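Side-chain contacts in ATP-dependent DNA ligase (Mycobacterium tuberculosis, PDB 6NHX), which joins breaks in double-stranded DNA at the expense of ATP, as the ligase of the bacterial non-homologous end-joining pathway that works with Ku: residues Asp110-Asp115 with Ser172-Gly177; Met95-Arg100 with Leu236-Glu241; Val276-Trp281 with Gly285-Ser290. The protein carries 1 engineered substitution. One frame throughout, in Å; residues are numbered along the deposited sequence.

In the fold
The three contacts sample a two-domain ligase at different depths. Contact 1 is buried within the nucleotidyltransferase domain, where a strand of one sheet meets a loop of the other through a leucine, a tyrosine ring and a carboxylate. Contact 3 lies wholly in the OB domain, on the way between strands 273-278 and 291-295; its leucine-centred interior gives way to backbone bonds and a water at the exposed side. Contact 2 is of another kind, since each domain contributes one segment, and two asparagine amides meet across a partly buried interface. Contacts 1 and 3 share no elements, and their centres stand about 38 Å apart on opposite sides of the chain's centre.

Contact 1 of 3, residues Asp110-Asp115 with Ser172-Gly177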
# COMPACT_ATOMS: atom_id res chain seq x y z
N ASP A 110 6.17 -14.33 1.01
CA ASP A 110 6.78 -15.16 2.04
C ASP A 110 5.97 -16.44 2.19
O ASP A 110 4.80 -16.52 1.80
CB ASP A 110 6.98 -14.44 3.38
CG ASP A 110 8.33 -14.75 3.99
OD1 ASP A 110 8.78 -15.91 3.86
OD2 ASP A 110 8.94 -13.83 4.59
N LEU A 111 6.63 -17.44 2.76
CA LEU A 111 6.05 -18.75 3.03
C LEU A 111 6.35 -19.04 4.49
O LEU A 111 7.53 -19.10 4.88
CB LEU A 111 6.69 -19.80 2.13
CG LEU A 111 6.19 -21.24 2.31
CD1 LEU A 111 4.72 -21.37 1.92
CD2 LEU A 111 7.04 -22.20 1.49
N LEU A 112 5.31 -19.16 5.31
CA LEU A 112 5.49 -19.30 6.75
C LEU A 112 5.23 -20.71 7.25
O LEU A 112 5.61 -21.03 8.39
CB LEU A 112 4.56 -18.34 7.50
CG LEU A 112 4.61 -16.88 7.05
CD1 LEU A 112 3.77 -16.01 7.97
CD2 LEU A 112 6.05 -16.37 6.96
N TYR A 113 4.59 -21.55 6.46
CA TYR A 113 4.29 -22.92 6.84
C TYR A 113 4.05 -23.69 5.56
O TYR A 113 3.39 -23.19 4.64
CB TYR A 113 3.03 -22.95 7.72
CG TYR A 113 2.59 -24.34 8.13
CD1 TYR A 113 1.78 -25.11 7.30
CD2 TYR A 113 2.96 -24.87 9.36
CE1 TYR A 113 1.38 -26.36 7.67
CE2 TYR A 113 2.55 -26.13 9.74
CZ TYR A 113 1.76 -26.87 8.89
OH TYR A 113 1.33 -28.12 9.23
N LEU A 114 4.62 -24.89 5.49
CA LEU A 114 4.49 -25.72 4.30
C LEU A 114 4.40 -27.18 4.74
O LEU A 114 5.40 -27.75 5.19
CB LEU A 114 5.68 -25.50 3.37
CG LEU A 114 5.84 -26.41 2.15
CD1 LEU A 114 4.69 -26.19 1.22
CD2 LEU A 114 7.16 -26.14 1.45
N ASP A 115 3.20 -27.75 4.61
CA ASP A 115 3.01 -29.21 4.66
C ASP A 115 3.67 -29.83 5.89
O ASP A 115 4.40 -30.83 5.80
CB ASP A 115 3.46 -29.89 3.37
CG ASP A 115 2.67 -29.43 2.17
OD1 ASP A 115 3.27 -29.22 1.09
OD2 ASP A 115 1.45 -29.22 2.30
N SER A 172 17.53 -13.59 7.66
CA SER A 172 16.59 -13.14 8.68
C SER A 172 15.44 -14.13 8.89
O SER A 172 14.90 -14.72 7.94
CB SER A 172 16.05 -11.73 8.38
OG SER A 172 15.38 -11.64 7.14
N ARG A 173 15.04 -14.27 10.15
CA ARG A 173 13.86 -15.02 10.52
C ARG A 173 12.61 -14.18 10.29
O ARG A 173 12.67 -12.97 10.04
CB ARG A 173 13.97 -15.52 11.97
CG ARG A 173 13.14 -14.76 13.00
CD ARG A 173 13.45 -15.19 14.44
NE ARG A 173 13.04 -16.57 14.73
CZ ARG A 173 11.78 -16.99 14.83
NH1 ARG A 173 10.77 -16.15 14.66
NH2 ARG A 173 11.53 -18.27 15.11
N TYR A 174 11.45 -14.82 10.37
CA TYR A 174 10.17 -14.12 10.26
C TYR A 174 9.66 -13.82 11.66
O TYR A 174 9.51 -14.74 12.47
CB TYR A 174 9.14 -14.97 9.51
CG TYR A 174 7.95 -14.16 9.06
CD1 TYR A 174 7.94 -13.55 7.81
CD2 TYR A 174 6.87 -13.93 9.92
CE1 TYR A 174 6.84 -12.78 7.39
CE2 TYR A 174 5.79 -13.14 9.52
CZ TYR A 174 5.78 -12.58 8.25
OH TYR A 174 4.72 -11.80 7.85
N GLN A 175 9.42 -12.54 11.95
CA GLN A 175 9.02 -12.08 13.28
C GLN A 175 7.59 -11.54 13.24
O GLN A 175 7.37 -10.36 12.93
CB GLN A 175 10.00 -11.01 13.78
CG GLN A 175 11.42 -11.52 13.81
CD GLN A 175 12.36 -10.63 14.57
OE1 GLN A 175 13.38 -10.19 14.04
NE2 GLN A 175 12.04 -10.37 15.84
N PRO A 176 6.59 -12.37 13.50
CA PRO A 176 5.20 -11.91 13.37
C PRO A 176 4.91 -10.73 14.28
O PRO A 176 5.31 -10.71 15.45
CB PRO A 176 4.38 -13.15 13.76
CG PRO A 176 5.29 -14.30 13.52
CD PRO A 176 6.67 -13.81 13.83
N GLY A 177 4.21 -9.74 13.73
CA GLY A 177 3.71 -8.64 14.51
C GLY A 177 4.75 -7.63 14.93
O GLY A 177 4.48 -6.81 15.81
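Tyr-174 meets Leu-112 with a face of its ring and Asp-110 with an edge, and following the tyrosine outward separates the two encounters. From CB the chain turns so that CG stands anti to the backbone N (chi1 -165°), which carries the ring toward strand 105-114. CG of Tyr-174 comes 3.6 Å from Leu-112 CD2, the methyl that covers the ring. The CH-pi contact is nearly axial, with CD2 of Leu-112 3.5 Å from the centroid of the Tyr-174 ring and only 14° off its normal. One rim atom serves both partners: Tyr-174 CD1 is 3.5 Å from Leu-112 CD2 and, near the ring plane, 3.4 Å from Asp-110 OD2. Next along that side, CE1 of Tyr-174 still has OD2 of Asp-110 at 3.7 Å. Across the ring, CE2 of Tyr-174 takes the leucine's other methyl, with Leu-112 CD1 at 3.8 Å.

The setting is the nucleotidyltransferase domain, whose two sheets hold ATP between them. Here a strand of the antiparallel sheet faces the loop joining strands 164-169 and 179-180 of the mixed one. Leu-112 and Tyr-113 together oppose Val-76, a classic beta bulge in that strand. At the tip, Tyr-174 OH is held by Asp-78 OD2 and the backbone N of Met-11, so the hydroxyl end is gripped by two bonds.

The Asp-110 carboxylate stands nearly upright to the tyrosine ring, the planes 84° apart. Its other oxygen, OD1, turns its anti lone pair to the N-H of Leu-111 (2.9 Å from N to OD1) and also forms a salt bridge with Arg-127 NE. Through NH1 the same arginine bonds Ser-172 O, so that Arg-127 of helix 124-136 bridges strand and loop.

Contact 2 of 3, residues Met95-Arg100 with Leu236-Glu241; sequences MQNRGR and LANLKE
Asn-97 and Asn-238 reach each other through different first torsions: CG of Asn-97 lies anti to its own carbonyl carbon (chi1 -67°), whereas CG of Asn-238 lies anti to the backbone N (chi1 165°). Both side chains leave their backbones toward the opposite segment, where the chains come closest, with the CA atoms of Asn-97 and Asn-238 6.2 Å apart. The amides are turned steeply against each other, their planes 76° apart, so they meet at an angle instead of stacking. Asn-97 OD1 as modelled is 2.8 Å from Asn-238 OD1, although the nitrogen and oxygen of the Asn-97 amide are probably interchanged.

This small patch belongs to the interface between the two domains of the ligase. Asn-97 is the first residue to depart from helix 92-96 of the nucleotidyltransferase domain, while Asn-238 rides on helix 235-243 of the OB domain. Their meeting is consistent with the closed domain arrangement described for the ATP-bound enzyme. Two neighbouring links also span the interface: Gln-96 NE2 bonds the backbone O of Leu-295, and Asn-97 O receives a weak bond from Arg-234 NE. On the OB side, Leu-239 lies just beyond the asparagine pair and packs on Val-208, Leu-211 and Trp-292, seating its helix against the strands of the barrel.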
# COMPACT_ATOMS: atom_id res chain seq x y z
N MET A 95 -7.23 -0.31 -5.58
CA MET A 95 -7.64 -1.26 -4.56
C MET A 95 -8.67 -0.65 -3.62
O MET A 95 -9.73 -1.24 -3.37
CB MET A 95 -6.42 -1.76 -3.79
CG MET A 95 -6.78 -2.53 -2.54
SD MET A 95 -7.72 -4.03 -2.88
CE MET A 95 -6.48 -5.05 -3.64
N GLN A 96 -8.39 0.55 -3.11
CA GLN A 96 -9.30 1.20 -2.17
C GLN A 96 -10.66 1.48 -2.79
O GLN A 96 -11.67 1.50 -2.08
CB GLN A 96 -8.66 2.52 -1.73
CG GLN A 96 -8.52 2.67 -0.26
CD GLN A 96 -7.93 4.00 0.13
OE1 GLN A 96 -7.78 4.91 -0.70
NE2 GLN A 96 -7.56 4.11 1.39
N ASN A 97 -10.72 1.70 -4.10
CA ASN A 97 -11.96 2.03 -4.78
C ASN A 97 -12.48 0.88 -5.62
O ASN A 97 -13.25 1.10 -6.56
CB ASN A 97 -11.79 3.29 -5.63
CG ASN A 97 -11.56 4.54 -4.77
OD1 ASN A 97 -12.51 5.19 -4.35
ND2 ASN A 97 -10.30 4.88 -4.53
N ARG A 98 -12.08 -0.35 -5.31
CA ARG A 98 -12.47 -1.47 -6.15
C ARG A 98 -13.96 -1.72 -6.05
O ARG A 98 -14.60 -1.44 -5.03
CB ARG A 98 -11.69 -2.73 -5.77
CG ARG A 98 -12.04 -3.32 -4.43
CD ARG A 98 -11.12 -4.50 -4.18
NE ARG A 98 -11.18 -5.02 -2.82
CZ ARG A 98 -11.81 -6.13 -2.47
NH1 ARG A 98 -12.44 -6.85 -3.39
NH2 ARG A 98 -11.80 -6.54 -1.21
N GLY A 99 -14.52 -2.22 -7.15
CA GLY A 99 -15.89 -2.63 -7.21
C GLY A 99 -16.01 -4.13 -7.39
O GLY A 99 -15.02 -4.87 -7.34
N ARG A 100 -17.25 -4.57 -7.61
CA ARG A 100 -17.54 -6.00 -7.68
C ARG A 100 -16.98 -6.66 -8.93
O ARG A 100 -16.84 -7.88 -8.96
CB ARG A 100 -19.05 -6.24 -7.57
N LEU A 236 -14.16 8.28 -7.94
CA LEU A 236 -14.92 9.50 -7.70
C LEU A 236 -16.25 9.19 -7.03
O LEU A 236 -16.63 9.85 -6.06
CB LEU A 236 -15.15 10.18 -9.05
CG LEU A 236 -14.04 10.05 -10.11
CD1 LEU A 236 -14.39 10.91 -11.31
CD2 LEU A 236 -12.63 10.36 -9.60
N ALA A 237 -16.96 8.16 -7.52
CA ALA A 237 -18.20 7.72 -6.90
C ALA A 237 -17.95 7.23 -5.48
O ALA A 237 -18.79 7.44 -4.59
CB ALA A 237 -18.82 6.59 -7.73
N ASN A 238 -16.80 6.61 -5.24
CA ASN A 238 -16.47 6.13 -3.91
C ASN A 238 -15.88 7.25 -3.05
O ASN A 238 -16.26 7.41 -1.89
CB ASN A 238 -15.51 4.94 -4.00
CG ASN A 238 -14.84 4.60 -2.67
OD1 ASN A 238 -14.12 5.41 -2.08
ND2 ASN A 238 -15.04 3.37 -2.21
N LEU A 239 -14.92 8.01 -3.59
CA LEU A 239 -14.39 9.15 -2.85
C LEU A 239 -15.50 10.11 -2.49
O LEU A 239 -15.54 10.63 -1.36
CB LEU A 239 -13.30 9.86 -3.65
CG LEU A 239 -12.12 10.54 -2.98
CD1 LEU A 239 -11.42 9.64 -1.97
CD2 LEU A 239 -11.14 10.96 -4.07
N LYS A 240 -16.43 10.36 -3.42
CA LYS A 240 -17.60 11.17 -3.09
C LYS A 240 -18.35 10.57 -1.91
O LYS A 240 -18.86 11.31 -1.06
CB LYS A 240 -18.55 11.28 -4.29
CG LYS A 240 -18.42 12.58 -5.07
CD LYS A 240 -19.00 12.48 -6.48
CE LYS A 240 -20.42 13.01 -6.54
NZ LYS A 240 -21.41 12.06 -5.96
N GLU A 241 -18.43 9.24 -1.85
CA GLU A 241 -19.14 8.57 -0.77
C GLU A 241 -18.51 8.90 0.58
O GLU A 241 -19.22 9.25 1.54
CB GLU A 241 -19.21 7.06 -1.02
CG GLU A 241 -19.63 6.22 0.17
CD GLU A 241 -20.09 4.83 -0.23
OE1 GLU A 241 -20.07 4.52 -1.44
OE2 GLU A 241 -20.45 4.04 0.67

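Contact 3 of 3, residues Val276-Trp281 with Gly285-Ser290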
# COMPACT_ATOMS: atom_id res chain seq x y z
N VAL A 276 -0.11 11.83 -0.40
CA VAL A 276 0.24 12.23 -1.75
C VAL A 276 1.75 12.14 -1.92
O VAL A 276 2.52 12.27 -0.97
CB VAL A 276 -0.29 13.64 -2.08
CG1 VAL A 276 -1.82 13.67 -1.93
CG2 VAL A 276 0.35 14.65 -1.19
N ARG A 277 2.17 11.90 -3.15
CA ARG A 277 3.56 11.99 -3.54
C ARG A 277 3.84 13.40 -4.03
O ARG A 277 2.94 14.10 -4.49
CB ARG A 277 3.85 11.02 -4.68
CG ARG A 277 3.43 9.58 -4.40
CD ARG A 277 3.70 8.71 -5.61
NE ARG A 277 2.99 7.44 -5.54
CZ ARG A 277 1.76 7.25 -5.98
NH1 ARG A 277 1.08 8.25 -6.54
NH2 ARG A 277 1.21 6.05 -5.87
N TYR A 278 5.09 13.83 -3.93
CA TYR A 278 5.45 15.16 -4.37
C TYR A 278 6.94 15.18 -4.63
O TYR A 278 7.69 14.35 -4.12
CB TYR A 278 5.06 16.23 -3.33
CG TYR A 278 5.92 16.19 -2.08
CD1 TYR A 278 6.99 17.06 -1.92
CD2 TYR A 278 5.67 15.26 -1.08
CE1 TYR A 278 7.78 17.01 -0.81
CE2 TYR A 278 6.46 15.20 0.05
CZ TYR A 278 7.51 16.08 0.18
OH TYR A 278 8.30 16.02 1.31
N SER A 279 7.37 16.18 -5.41
CA SER A 279 8.80 16.36 -5.64
C SER A 279 9.41 17.19 -4.52
O SER A 279 10.26 16.72 -3.77
CB SER A 279 9.05 17.00 -7.01
OG SER A 279 8.32 18.20 -7.13
N GLU A 280 8.96 18.44 -4.40
CA GLU A 280 9.46 19.35 -3.38
C GLU A 280 8.34 20.28 -2.97
O GLU A 280 7.35 20.44 -3.68
CB GLU A 280 10.65 20.19 -3.89
CG GLU A 280 11.84 19.41 -4.43
CD GLU A 280 12.56 18.61 -3.36
OE1 GLU A 280 12.41 18.94 -2.16
OE2 GLU A 280 13.27 17.64 -3.71
N TRP A 281 8.51 20.91 -1.81
CA TRP A 281 7.62 21.99 -1.41
C TRP A 281 8.05 23.27 -2.10
O TRP A 281 9.25 23.51 -2.30
CB TRP A 281 7.72 22.21 0.10
CG TRP A 281 7.13 21.12 0.95
CD1 TRP A 281 7.77 20.03 1.44
CD2 TRP A 281 5.78 21.04 1.44
NE1 TRP A 281 6.91 19.26 2.19
CE2 TRP A 281 5.68 19.87 2.21
CE3 TRP A 281 4.65 21.85 1.30
CZ2 TRP A 281 4.50 19.47 2.83
CZ3 TRP A 281 3.47 21.46 1.92
CH2 TRP A 281 3.41 20.28 2.68
N GLY A 285 4.55 26.95 0.40
CA GLY A 285 3.89 25.86 1.08
C GLY A 285 3.04 24.96 0.22
O GLY A 285 2.17 24.26 0.75
N ARG A 286 3.27 24.93 -1.09
CA ARG A 286 2.53 24.06 -1.98
C ARG A 286 3.37 22.84 -2.35
O ARG A 286 4.60 22.89 -2.36
CB ARG A 286 2.13 24.79 -3.26
CG ARG A 286 1.45 26.13 -3.04
CD ARG A 286 0.07 25.95 -2.41
NE ARG A 286 -0.65 27.21 -2.29
CZ ARG A 286 -1.34 27.77 -3.27
NH1 ARG A 286 -1.39 27.18 -4.46
NH2 ARG A 286 -1.97 28.92 -3.08
N LEU A 287 2.69 21.73 -2.67
CA LEU A 287 3.36 20.50 -3.08
C LEU A 287 3.52 20.50 -4.60
O LEU A 287 2.53 20.58 -5.33
CB LEU A 287 2.57 19.28 -2.61
CG LEU A 287 2.50 19.11 -1.09
CD1 LEU A 287 1.37 18.14 -0.73
CD2 LEU A 287 3.83 18.61 -0.53
N ARG A 288 4.76 20.43 -5.07
CA ARG A 288 5.03 20.34 -6.50
C ARG A 288 4.91 18.90 -6.98
O ARG A 288 5.20 17.95 -6.24
CB ARG A 288 6.43 20.87 -6.83
CG ARG A 288 6.53 22.37 -6.85
CD ARG A 288 7.76 22.82 -7.61
NE ARG A 288 7.67 24.23 -7.99
CZ ARG A 288 8.40 25.19 -7.45
NH1 ARG A 288 9.29 24.91 -6.51
NH2 ARG A 288 8.25 26.45 -7.86
N GLN A 289 4.48 18.75 -8.23
CA GLN A 289 4.38 17.45 -8.90
C GLN A 289 3.65 16.44 -8.02
O GLN A 289 4.09 15.30 -7.82
CB GLN A 289 5.76 16.94 -9.32
CG GLN A 289 6.39 17.78 -10.41
CD GLN A 289 7.72 17.23 -10.86
OE1 GLN A 289 8.77 17.83 -10.61
NE2 GLN A 289 7.70 16.08 -11.52
N SER A 290 2.51 16.87 -7.49
CA SER A 290 1.77 16.03 -6.56
C SER A 290 1.05 14.92 -7.31
O SER A 290 0.67 15.06 -8.47
CB SER A 290 0.77 16.88 -5.78
OG SER A 290 -0.16 17.51 -6.66
O HOH W 1 9.84 19.64 -8.71
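Leu-287 fills the centre of this turn with its two methyls, CD2 pressing on two aromatic faces at once. Leu-287 CD2 stands 3.4 Å from the centroid of the six-membered ring of Trp-281, just 7° off the normal. Over Tyr-278 it is less central: CD2 of Leu-287 lies 3.8 Å from the ring centroid and is displaced toward the rim. Leu-287 CD1, the other methyl, meets Val-276 CG2 at 3.7 Å. At the tryptophan edge, CZ3 of Trp-281 approaches the carbonyl O of Gly-285, 3.3 Å away.

The segments run from the end of strand 273-278 through the far end of a beta hairpin in the OB domain and back toward strand 291-295, with Trp-281 and Leu-287 as a single beta bridge. Two backbone bonds follow: Ser-279 N to Arg-288 O and Arg-288 N to Glu-280 O, each 2.9 Å between those atoms and nearly straight.

At the outer rim a water joins Ser-279 OG and Gln-289 OE1, donating to the latter at 2.8 Å. Arg-277 leads away to form a salt bridge through NE with Glu-163, a probable manganese ligand in the other domain.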